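Local coordinates for protein FimX (Pseudomonas aeruginosa PAO1, PDB 3HV8) that contains an EAL domain, a modified TIM-barrel fold, whose pocket holds the bound ligand C2E, at residues V189-Q200 / L218-F229. Sequence-based numbering, arbitrary orientation.
Sequences VQFIKIDGSFVQ and LHEQQKLSIVPF. With C2E (9,9'-[(2R,3R,3aS,5S,7aR,9R,10R,10aS,12S,14aR)-3,5,10,12-tetrahydroxy-5,12-dioxidooctahydro-2H,7H-difuro[3,2-d:3',2'-j][1,3,7,9,2,8]tetraoxadiphosphacyclododecine-2,9-diyl]bis(2-amino-1,9-dihydro-6H-purin-6-one)), chain B.
F191 and L224 lie side by side on neighbouring parallel strands of the barrel-like EAL domain, the methyl CD1 of L224 set over one face of the F191 ring in a CH-pi contact, 4.0 Å from its centroid. The strands belong to a beta-alpha-beta unit and are joined by helix 205-220. Backbone hydrogen bonds run from L224 N to Q190 O, I192 N to L224 O, I226 N to I192 O and I194 N to I226 O. On the face shared by F191, L224 and I226, the ring also touches CD1 of I226, while extended K193 (CG anti to its own N, chi1 -175°) passes its methylenes over I226 CG2 and P228 CB, taking its amine to E52 and Q248. On the other face, I192 packs against the returning helix: the two methyls of L218 reach both beta-branched isoleucines, CD2 meeting I192 CG2 at 3.7 Å and CD1 facing I194 CG2. K223, bent at chi2 (-52°), crosses I192 with CB against CG1, and its NZ donates a hydrogen bond to V189 O, 2.8 Å away and in the carbonyl plane. Past the carboxyl ends of the strands, F229 is part of the C2E pocket. Side-chain-free G196 can sit close over one face of its ring, with CA 4.0 Å from F229 CD2; over the opposite face, C2E N3 lies 3.7 Å from F229 CZ.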
ATOM      1  N   VAL A 189      -0.627   4.758  12.440  0.59 24.75           N
ATOM      2  CA  VAL A 189       0.114   4.227  11.306  0.59 25.12           C
ATOM      3  C   VAL A 189       1.570   4.042  11.696  0.59 24.57           C
ATOM      4  O   VAL A 189       2.124   4.809  12.491  0.59 27.63           O
ATOM      5  CB  VAL A 189      -0.002   5.126  10.056  0.59 22.98           C
ATOM      6  CG1 VAL A 189      -1.451   5.233   9.583  0.59 22.15           C
ATOM      7  CG2 VAL A 189       0.571   6.501  10.333  0.59 27.37           C
ATOM      8  N   GLN A 190       2.184   3.010  11.143  1.00 23.05           N
ATOM      9  CA  GLN A 190       3.565   2.695  11.468  1.00 23.07           C
ATOM     10  C   GLN A 190       4.497   3.004  10.302  1.00 23.10           C
ATOM     11  O   GLN A 190       5.685   3.263  10.518  1.00 23.89           O
ATOM     12  CB  GLN A 190       3.702   1.229  11.864  1.00 25.66           C
ATOM     13  CG  GLN A 190       2.925   0.847  13.134  1.00 25.05           C
ATOM     14  CD  GLN A 190       1.481   0.532  12.849  1.00 26.59           C
ATOM     15  OE1 GLN A 190       1.103   0.280  11.706  1.00 26.72           O
ATOM     16  NE2 GLN A 190       0.654   0.561  13.886  1.00 32.62           N
ATOM     17  N   PHE A 191       3.977   2.967   9.079  1.00 21.35           N
ATOM     18  CA  PHE A 191       4.810   3.170   7.892  1.00 22.79           C
ATOM     19  C   PHE A 191       4.322   4.389   7.135  1.00 21.84           C
ATOM     20  O   PHE A 191       3.102   4.618   7.027  1.00 22.81           O
ATOM     21  CB  PHE A 191       4.726   1.979   6.915  1.00 21.46           C
ATOM     22  CG  PHE A 191       5.155   0.640   7.493  1.00 20.88           C
ATOM     23  CD1 PHE A 191       6.439   0.143   7.282  1.00 23.78           C
ATOM     24  CD2 PHE A 191       4.239  -0.166   8.158  1.00 22.63           C
ATOM     25  CE1 PHE A 191       6.808  -1.112   7.788  1.00 22.45           C
ATOM     26  CE2 PHE A 191       4.597  -1.410   8.654  1.00 23.80           C
ATOM     27  CZ  PHE A 191       5.879  -1.892   8.467  1.00 24.96           C
ATOM     28  N   ILE A 192       5.248   5.135   6.542  1.00 21.36           N
ATOM     29  CA  ILE A 192       4.885   6.257   5.686  1.00 21.30           C
ATOM     30  C   ILE A 192       5.651   6.130   4.382  1.00 23.35           C
ATOM     31  O   ILE A 192       6.904   6.104   4.376  1.00 23.04           O
ATOM     32  CB  ILE A 192       5.213   7.617   6.341  1.00 21.98           C
ATOM     33  CG1 ILE A 192       4.434   7.817   7.653  1.00 21.93           C
ATOM     34  CG2 ILE A 192       4.934   8.748   5.370  1.00 22.67           C
ATOM     35  CD1 ILE A 192       2.901   7.968   7.454  1.00 23.51           C
ATOM     36  N   LYS A 193       4.909   6.032   3.280  1.00 21.22           N
ATOM     37  CA  LYS A 193       5.500   5.808   1.976  1.00 20.71           C
ATOM     38  C   LYS A 193       5.399   7.127   1.254  1.00 21.12           C
ATOM     39  O   LYS A 193       4.302   7.627   0.989  1.00 22.34           O
ATOM     40  CB  LYS A 193       4.750   4.706   1.241  1.00 22.09           C
ATOM     41  CG  LYS A 193       5.359   4.304  -0.094  1.00 22.18           C
ATOM     42  CD  LYS A 193       4.615   3.096  -0.646  1.00 23.75           C
ATOM     43  CE  LYS A 193       5.377   2.509  -1.797  1.00 26.06           C
ATOM     44  NZ  LYS A 193       4.592   1.399  -2.412  1.00 25.53           N
ATOM     45  N   ILE A 194       6.547   7.728   0.963  0.54 21.95           N
ATOM     46  CA  ILE A 194       6.533   9.060   0.385  0.54 22.81           C
ATOM     47  C   ILE A 194       6.233   9.029  -1.111  0.54 22.46           C
ATOM     48  O   ILE A 194       6.450   8.022  -1.788  0.54 23.03           O
ATOM     49  CB  ILE A 194       7.838   9.845   0.681  0.54 23.13           C
ATOM     50  CG1 ILE A 194       9.013   9.299  -0.133  0.54 21.49           C
ATOM     51  CG2 ILE A 194       8.136   9.853   2.192  0.54 23.34           C
ATOM     52  CD1 ILE A 194      10.241  10.210  -0.073  0.54 26.30           C
ATOM     53  N   ASP A 195       5.713  10.142  -1.619  1.00 23.09           N
ATOM     54  CA  ASP A 195       5.339  10.248  -3.020  1.00 25.52           C
ATOM     55  C   ASP A 195       6.565  10.099  -3.933  1.00 26.10           C
ATOM     56  O   ASP A 195       7.648  10.607  -3.613  1.00 25.43           O
ATOM     57  CB  ASP A 195       4.680  11.597  -3.271  1.00 23.69           C
ATOM     58  CG  ASP A 195       4.005  11.655  -4.617  1.00 30.06           C
ATOM     59  OD1 ASP A 195       2.928  11.049  -4.755  1.00 29.50           O
ATOM     60  OD2 ASP A 195       4.564  12.288  -5.536  1.00 32.32           O
ATOM     61  N   GLY A 196       6.382   9.427  -5.065  1.00 26.67           N
ATOM     62  CA  GLY A 196       7.461   9.200  -6.013  1.00 28.17           C
ATOM     63  C   GLY A 196       8.061  10.470  -6.587  1.00 32.83           C
ATOM     64  O   GLY A 196       9.197  10.465  -7.075  1.00 29.44           O
ATOM     65  N   SER A 197       7.317  11.567  -6.522  1.00 29.27           N
ATOM     66  CA  SER A 197       7.827  12.851  -7.008  1.00 34.30           C
ATOM     67  C   SER A 197       9.114  13.272  -6.298  1.00 33.20           C
ATOM     68  O   SER A 197       9.940  13.990  -6.869  1.00 32.90           O
ATOM     69  CB  SER A 197       6.770  13.948  -6.867  1.00 31.03           C
ATOM     70  OG  SER A 197       6.439  14.182  -5.508  1.00 33.39           O
ATOM     71  N   PHE A 198       9.299  12.814  -5.062  1.00 28.56           N
ATOM     72  CA  PHE A 198      10.442  13.250  -4.267  1.00 29.96           C
ATOM     73  C   PHE A 198      11.768  12.638  -4.693  1.00 30.62           C
ATOM     74  O   PHE A 198      12.829  13.112  -4.266  1.00 32.79           O
ATOM     75  CB  PHE A 198      10.214  13.000  -2.774  1.00 28.63           C
ATOM     76  CG  PHE A 198       9.218  13.930  -2.156  1.00 31.96           C
ATOM     77  CD1 PHE A 198       9.606  15.187  -1.718  1.00 34.90           C
ATOM     78  CD2 PHE A 198       7.894  13.552  -2.005  1.00 30.53           C
ATOM     79  CE1 PHE A 198       8.689  16.056  -1.147  1.00 33.37           C
ATOM     80  CE2 PHE A 198       6.972  14.416  -1.437  1.00 29.74           C
ATOM     81  CZ  PHE A 198       7.371  15.667  -1.007  1.00 35.12           C
ATOM     82  N   VAL A 199      11.731  11.596  -5.523  1.00 29.60           N
ATOM     83  CA  VAL A 199      12.992  11.019  -5.999  1.00 34.03           C
ATOM     84  C   VAL A 199      13.291  11.376  -7.449  1.00 32.71           C
ATOM     85  O   VAL A 199      14.159  10.779  -8.074  1.00 34.83           O
ATOM     86  CB  VAL A 199      13.097   9.491  -5.789  1.00 34.02           C
ATOM     87  CG1 VAL A 199      13.073   9.174  -4.305  1.00 33.90           C
ATOM     88  CG2 VAL A 199      12.002   8.756  -6.536  1.00 34.59           C
ATOM     89  N   GLN A 200      12.573  12.359  -7.977  1.00 34.42           N
ATOM     90  CA  GLN A 200      12.871  12.849  -9.315  1.00 39.20           C
ATOM     91  C   GLN A 200      13.850  14.010  -9.177  1.00 37.43           C
ATOM     92  O   GLN A 200      13.847  14.723  -8.168  1.00 41.04           O
ATOM     93  CB  GLN A 200      11.592  13.295 -10.035  1.00 36.63           C
ATOM     94  CG  GLN A 200      10.416  12.327  -9.924  1.00 38.92           C
ATOM     95  CD  GLN A 200      10.731  10.938 -10.451  1.00 45.59           C
ATOM     96  OE1 GLN A 200      10.286   9.926  -9.894  1.00 44.40           O
ATOM     97  NE2 GLN A 200      11.504  10.878 -11.529  1.00 41.99           N
ATOM     98  N   LEU A 218      10.041  12.334   9.432  1.00 24.06           N
ATOM     99  CA  LEU A 218       9.302  11.093   9.658  1.00 24.82           C
ATOM    100  C   LEU A 218       9.936  10.271  10.776  1.00 24.50           C
ATOM    101  O   LEU A 218       9.245   9.746  11.651  1.00 24.31           O
ATOM    102  CB  LEU A 218       9.259  10.262   8.387  1.00 24.17           C
ATOM    103  CG  LEU A 218       8.329  10.811   7.317  1.00 24.44           C
ATOM    104  CD1 LEU A 218       8.571  10.093   5.989  1.00 27.18           C
ATOM    105  CD2 LEU A 218       6.885  10.685   7.783  1.00 26.15           C
ATOM    106  N   HIS A 219      11.259  10.159  10.736  1.00 25.47           N
ATOM    107  CA  HIS A 219      11.962   9.417  11.766  1.00 22.99           C
ATOM    108  C   HIS A 219      11.847  10.080  13.149  1.00 23.46           C
ATOM    109  O   HIS A 219      11.706   9.387  14.142  1.00 23.87           O
ATOM    110  CB  HIS A 219      13.409   9.178  11.355  1.00 25.21           C
ATOM    111  CG  HIS A 219      13.530   8.302  10.152  1.00 23.42           C
ATOM    112  ND1 HIS A 219      14.723   8.078   9.499  1.00 30.03           N
ATOM    113  CD2 HIS A 219      12.587   7.625   9.451  1.00 23.78           C
ATOM    114  CE1 HIS A 219      14.518   7.277   8.470  1.00 29.48           C
ATOM    115  NE2 HIS A 219      13.225   7.003   8.406  1.00 26.33           N
ATOM    116  N   GLU A 220      11.892  11.405  13.200  0.51 26.59           N
ATOM    117  CA  GLU A 220      11.658  12.087  14.467  0.51 26.50           C
ATOM    118  C   GLU A 220      10.317  11.657  15.040  0.51 26.84           C
ATOM    119  O   GLU A 220      10.174  11.489  16.251  0.51 28.66           O
ATOM    120  CB  GLU A 220      11.719  13.603  14.309  0.51 28.22           C
ATOM    121  CG  GLU A 220      13.103  14.129  13.982  0.51 31.94           C
ATOM    122  CD  GLU A 220      14.111  13.837  15.073  0.51 31.54           C
ATOM    123  OE1 GLU A 220      13.701  13.665  16.241  0.51 35.74           O
ATOM    124  OE2 GLU A 220      15.317  13.779  14.756  0.51 32.41           O
ATOM    125  N   GLN A 221       9.343  11.455  14.157  1.00 26.73           N
ATOM    126  CA  GLN A 221       7.996  11.055  14.563  1.00 27.92           C
ATOM    127  C   GLN A 221       7.880   9.532  14.715  1.00 27.13           C
ATOM    128  O   GLN A 221       6.787   8.996  14.914  1.00 27.38           O
ATOM    129  CB  GLN A 221       6.943  11.563  13.563  1.00 30.85           C
ATOM    130  CG  GLN A 221       6.987  13.052  13.306  1.00 32.40           C
ATOM    131  CD  GLN A 221       6.660  13.821  14.552  1.00 38.61           C
ATOM    132  OE1 GLN A 221       5.880  13.356  15.387  1.00 44.73           O
ATOM    133  NE2 GLN A 221       7.259  15.000  14.701  1.00 43.62           N
ATOM    134  N   GLN A 222       9.017   8.844  14.632  1.00 25.28           N
ATOM    135  CA  GLN A 222       9.105   7.403  14.856  1.00 25.10           C
ATOM    136  C   GLN A 222       8.277   6.603  13.844  1.00 24.50           C
ATOM    137  O   GLN A 222       7.764   5.528  14.147  1.00 26.08           O
ATOM    138  CB  GLN A 222       8.745   7.052  16.299  1.00 30.06           C
ATOM    139  CG  GLN A 222       9.841   7.475  17.273  1.00 32.95           C
ATOM    140  CD  GLN A 222       9.292   8.037  18.557  1.00 34.00           C
ATOM    141  OE1 GLN A 222       9.929   8.873  19.203  1.00 32.96           O
ATOM    142  NE2 GLN A 222       8.094   7.605  18.926  1.00 34.27           N
ATOM    143  N   LYS A 223       8.187   7.133  12.631  1.00 25.38           N
ATOM    144  CA  LYS A 223       7.542   6.430  11.526  1.00 23.20           C
ATOM    145  C   LYS A 223       8.595   5.805  10.637  1.00 22.64           C
ATOM    146  O   LYS A 223       9.639   6.416  10.371  1.00 26.54           O
ATOM    147  CB  LYS A 223       6.703   7.390  10.699  1.00 23.85           C
ATOM    148  CG  LYS A 223       5.641   8.170  11.487  1.00 24.74           C
ATOM    149  CD  LYS A 223       4.761   7.250  12.304  1.00 23.78           C
ATOM    150  CE  LYS A 223       3.590   8.038  12.911  1.00 27.54           C
ATOM    151  NZ  LYS A 223       2.784   7.192  13.803  1.00 27.96           N
ATOM    152  N   LEU A 224       8.334   4.583  10.195  1.00 22.63           N
ATOM    153  CA  LEU A 224       9.209   3.916   9.229  1.00 21.52           C
ATOM    154  C   LEU A 224       9.005   4.482   7.835  1.00 24.62           C
ATOM    155  O   LEU A 224       7.898   4.445   7.302  1.00 24.04           O
ATOM    156  CB  LEU A 224       8.921   2.420   9.203  1.00 23.96           C
ATOM    157  CG  LEU A 224       9.085   1.716  10.554  1.00 25.44           C
ATOM    158  CD1 LEU A 224       8.327   0.410  10.584  1.00 27.82           C
ATOM    159  CD2 LEU A 224      10.563   1.496  10.793  1.00 27.88           C
ATOM    160  N   SER A 225      10.065   4.999   7.229  1.00 21.46           N
ATOM    161  CA  SER A 225       9.960   5.548   5.883  1.00 20.80           C
ATOM    162  C   SER A 225      10.103   4.483   4.799  1.00 22.57           C
ATOM    163  O   SER A 225      10.947   3.588   4.889  1.00 23.39           O
ATOM    164  CB  SER A 225      11.018   6.633   5.680  1.00 23.62           C
ATOM    165  OG  SER A 225      12.323   6.136   5.973  1.00 23.46           O
ATOM    166  N   ILE A 226       9.253   4.578   3.785  1.00 21.58           N
ATOM    167  CA  ILE A 226       9.396   3.758   2.584  1.00 21.73           C
ATOM    168  C   ILE A 226       9.517   4.723   1.414  1.00 24.55           C
ATOM    169  O   ILE A 226       8.680   5.607   1.241  1.00 22.94           O
ATOM    170  CB  ILE A 226       8.167   2.856   2.336  1.00 20.61           C
ATOM    171  CG1 ILE A 226       7.884   1.970   3.556  1.00 24.61           C
ATOM    172  CG2 ILE A 226       8.389   2.046   1.071  1.00 22.97           C
ATOM    173  CD1 ILE A 226       6.549   1.196   3.485  1.00 22.04           C
ATOM    174  N   VAL A 227      10.569   4.577   0.614  1.00 22.84           N
ATOM    175  CA  VAL A 227      10.728   5.429  -0.556  1.00 22.91           C
ATOM    176  C   VAL A 227      10.629   4.597  -1.816  1.00 23.47           C
ATOM    177  O   VAL A 227      11.439   3.699  -2.045  1.00 23.45           O
ATOM    178  CB  VAL A 227      12.073   6.173  -0.548  1.00 23.66           C
ATOM    179  CG1 VAL A 227      12.164   7.090  -1.746  1.00 26.73           C
ATOM    180  CG2 VAL A 227      12.193   6.993   0.729  1.00 25.63           C
ATOM    181  N   PRO A 228       9.617   4.868  -2.634  1.00 22.95           N
ATOM    182  CA  PRO A 228       9.401   4.075  -3.836  1.00 23.62           C
ATOM    183  C   PRO A 228      10.007   4.722  -5.084  1.00 24.86           C
ATOM    184  O   PRO A 228      10.695   5.747  -4.999  1.00 24.50           O
ATOM    185  CB  PRO A 228       7.874   4.087  -3.945  1.00 24.17           C
ATOM    186  CG  PRO A 228       7.523   5.478  -3.511  1.00 23.74           C
ATOM    187  CD  PRO A 228       8.521   5.829  -2.409  1.00 22.74           C
ATOM    188  N   PHE A 229       9.720   4.113  -6.230  1.00 24.12           N
ATOM    189  CA  PHE A 229      10.169   4.605  -7.543  1.00 26.10           C
ATOM    190  C   PHE A 229      11.693   4.613  -7.695  1.00 27.79           C
ATOM    191  O   PHE A 229      12.251   5.431  -8.430  1.00 28.98           O
ATOM    192  CB  PHE A 229       9.573   5.987  -7.853  1.00 26.55           C
ATOM    193  CG  PHE A 229       8.132   5.939  -8.312  1.00 30.26           C
ATOM    194  CD1 PHE A 229       7.788   6.317  -9.601  1.00 42.56           C
ATOM    195  CD2 PHE A 229       7.130   5.505  -7.462  1.00 36.21           C
ATOM    196  CE1 PHE A 229       6.469   6.272 -10.034  1.00 46.78           C
ATOM    197  CE2 PHE A 229       5.797   5.455  -7.889  1.00 34.65           C
ATOM    198  CZ  PHE A 229       5.477   5.838  -9.175  1.00 40.64           C
TER
HETATM  199  P1  C2E B 900       0.351   3.599  -6.223  1.00 26.53           P
HETATM  200  O2P C2E B 900       0.860   4.188  -4.827  1.00 35.94           O
HETATM  201  O1P C2E B 900       0.671   4.617  -7.244  1.00 45.66           O
HETATM  202  O5' C2E B 900       1.135   2.304  -6.720  1.00 39.66           O
HETATM  203  C5' C2E B 900       2.409   2.504  -7.363  1.00 33.20           C
HETATM  204  C4' C2E B 900       2.330   2.513  -8.905  1.00 26.96           C
HETATM  205  O4' C2E B 900       3.672   2.645  -9.434  1.00 26.51           O
HETATM  206  C3' C2E B 900       1.872   1.115  -9.302  1.00 24.86           C
HETATM  207  O3' C2E B 900       1.016   1.206 -10.450  1.00 22.26           O
HETATM  208  C2' C2E B 900       3.185   0.347  -9.585  1.00 26.46           C
HETATM  209  O2' C2E B 900       3.044  -0.686 -10.542  1.00 29.30           O
HETATM  210  C1' C2E B 900       4.060   1.473 -10.136  1.00 24.07           C
HETATM  211  N9  C2E B 900       5.491   1.277  -9.961  1.00 25.74           N
HETATM  212  C8  C2E B 900       6.115   0.406  -9.099  1.00 28.31           C
HETATM  213  N7  C2E B 900       7.407   0.642  -9.095  1.00 27.53           N
HETATM  214  C5  C2E B 900       7.668   1.658  -9.969  1.00 25.77           C
HETATM  215  C6  C2E B 900       8.851   2.315 -10.376  1.00 28.14           C
HETATM  216  O6  C2E B 900       9.958   2.055  -9.901  1.00 26.79           O
HETATM  217  N1  C2E B 900       8.718   3.278 -11.298  1.00 29.93           N
HETATM  218  C2  C2E B 900       7.509   3.614 -11.824  1.00 34.87           C
HETATM  219  N2  C2E B 900       7.453   4.614 -12.759  1.00 38.87           N
HETATM  220  N3  C2E B 900       6.402   3.013 -11.455  1.00 32.40           N
HETATM  221  C4  C2E B 900       6.454   2.049 -10.534  1.00 25.32           C
HETATM  222  P11 C2E B 900      -0.337   0.333 -10.421  1.00 22.13           P
HETATM  223  O21 C2E B 900      -1.061   0.535 -11.804  1.00 25.37           O
HETATM  224  O11 C2E B 900      -0.057  -1.068 -10.050  1.00 24.95           O
HETATM  225  O5A C2E B 900      -1.185   0.962  -9.237  1.00 21.85           O
HETATM  226  C5A C2E B 900      -1.608   2.329  -9.335  1.00 22.65           C
HETATM  227  C4A C2E B 900      -2.545   2.685  -8.185  1.00 21.67           C
HETATM  228  O4A C2E B 900      -3.710   1.848  -8.248  1.00 21.59           O
HETATM  229  C3A C2E B 900      -1.966   2.445  -6.789  1.00 24.28           C
HETATM  230  O3A C2E B 900      -1.226   3.557  -6.302  1.00 25.12           O
HETATM  231  C2A C2E B 900      -3.250   2.346  -5.963  1.00 21.33           C
HETATM  232  O2A C2E B 900      -3.812   3.653  -5.755  1.00 23.31           O
HETATM  233  C1A C2E B 900      -4.190   1.626  -6.937  1.00 21.14           C
HETATM  234  N91 C2E B 900      -4.150   0.196  -6.659  1.00 20.76           N
HETATM  235  C81 C2E B 900      -3.317  -0.753  -7.179  1.00 21.80           C
HETATM  236  N71 C2E B 900      -3.629  -1.908  -6.659  1.00 20.90           N
HETATM  237  C51 C2E B 900      -4.715  -1.770  -5.840  1.00 21.56           C
HETATM  238  C61 C2E B 900      -5.508  -2.632  -5.057  1.00 19.94           C
HETATM  239  O61 C2E B 900      -5.246  -3.830  -4.891  1.00 22.69           O
HETATM  240  N11 C2E B 900      -6.540  -2.049  -4.391  1.00 20.23           N
HETATM  241  C21 C2E B 900      -6.817  -0.711  -4.466  1.00 20.31           C
HETATM  242  N21 C2E B 900      -7.848  -0.199  -3.730  1.00 23.07           N
HETATM  243  N31 C2E B 900      -6.076   0.107  -5.166  1.00 21.11           N
HETATM  244  C41 C2E B 900      -5.053  -0.409  -5.858  1.00 20.14           C
HETATM  245  O   HOH W   1       6.646   3.138  13.130  1.00 25.56           O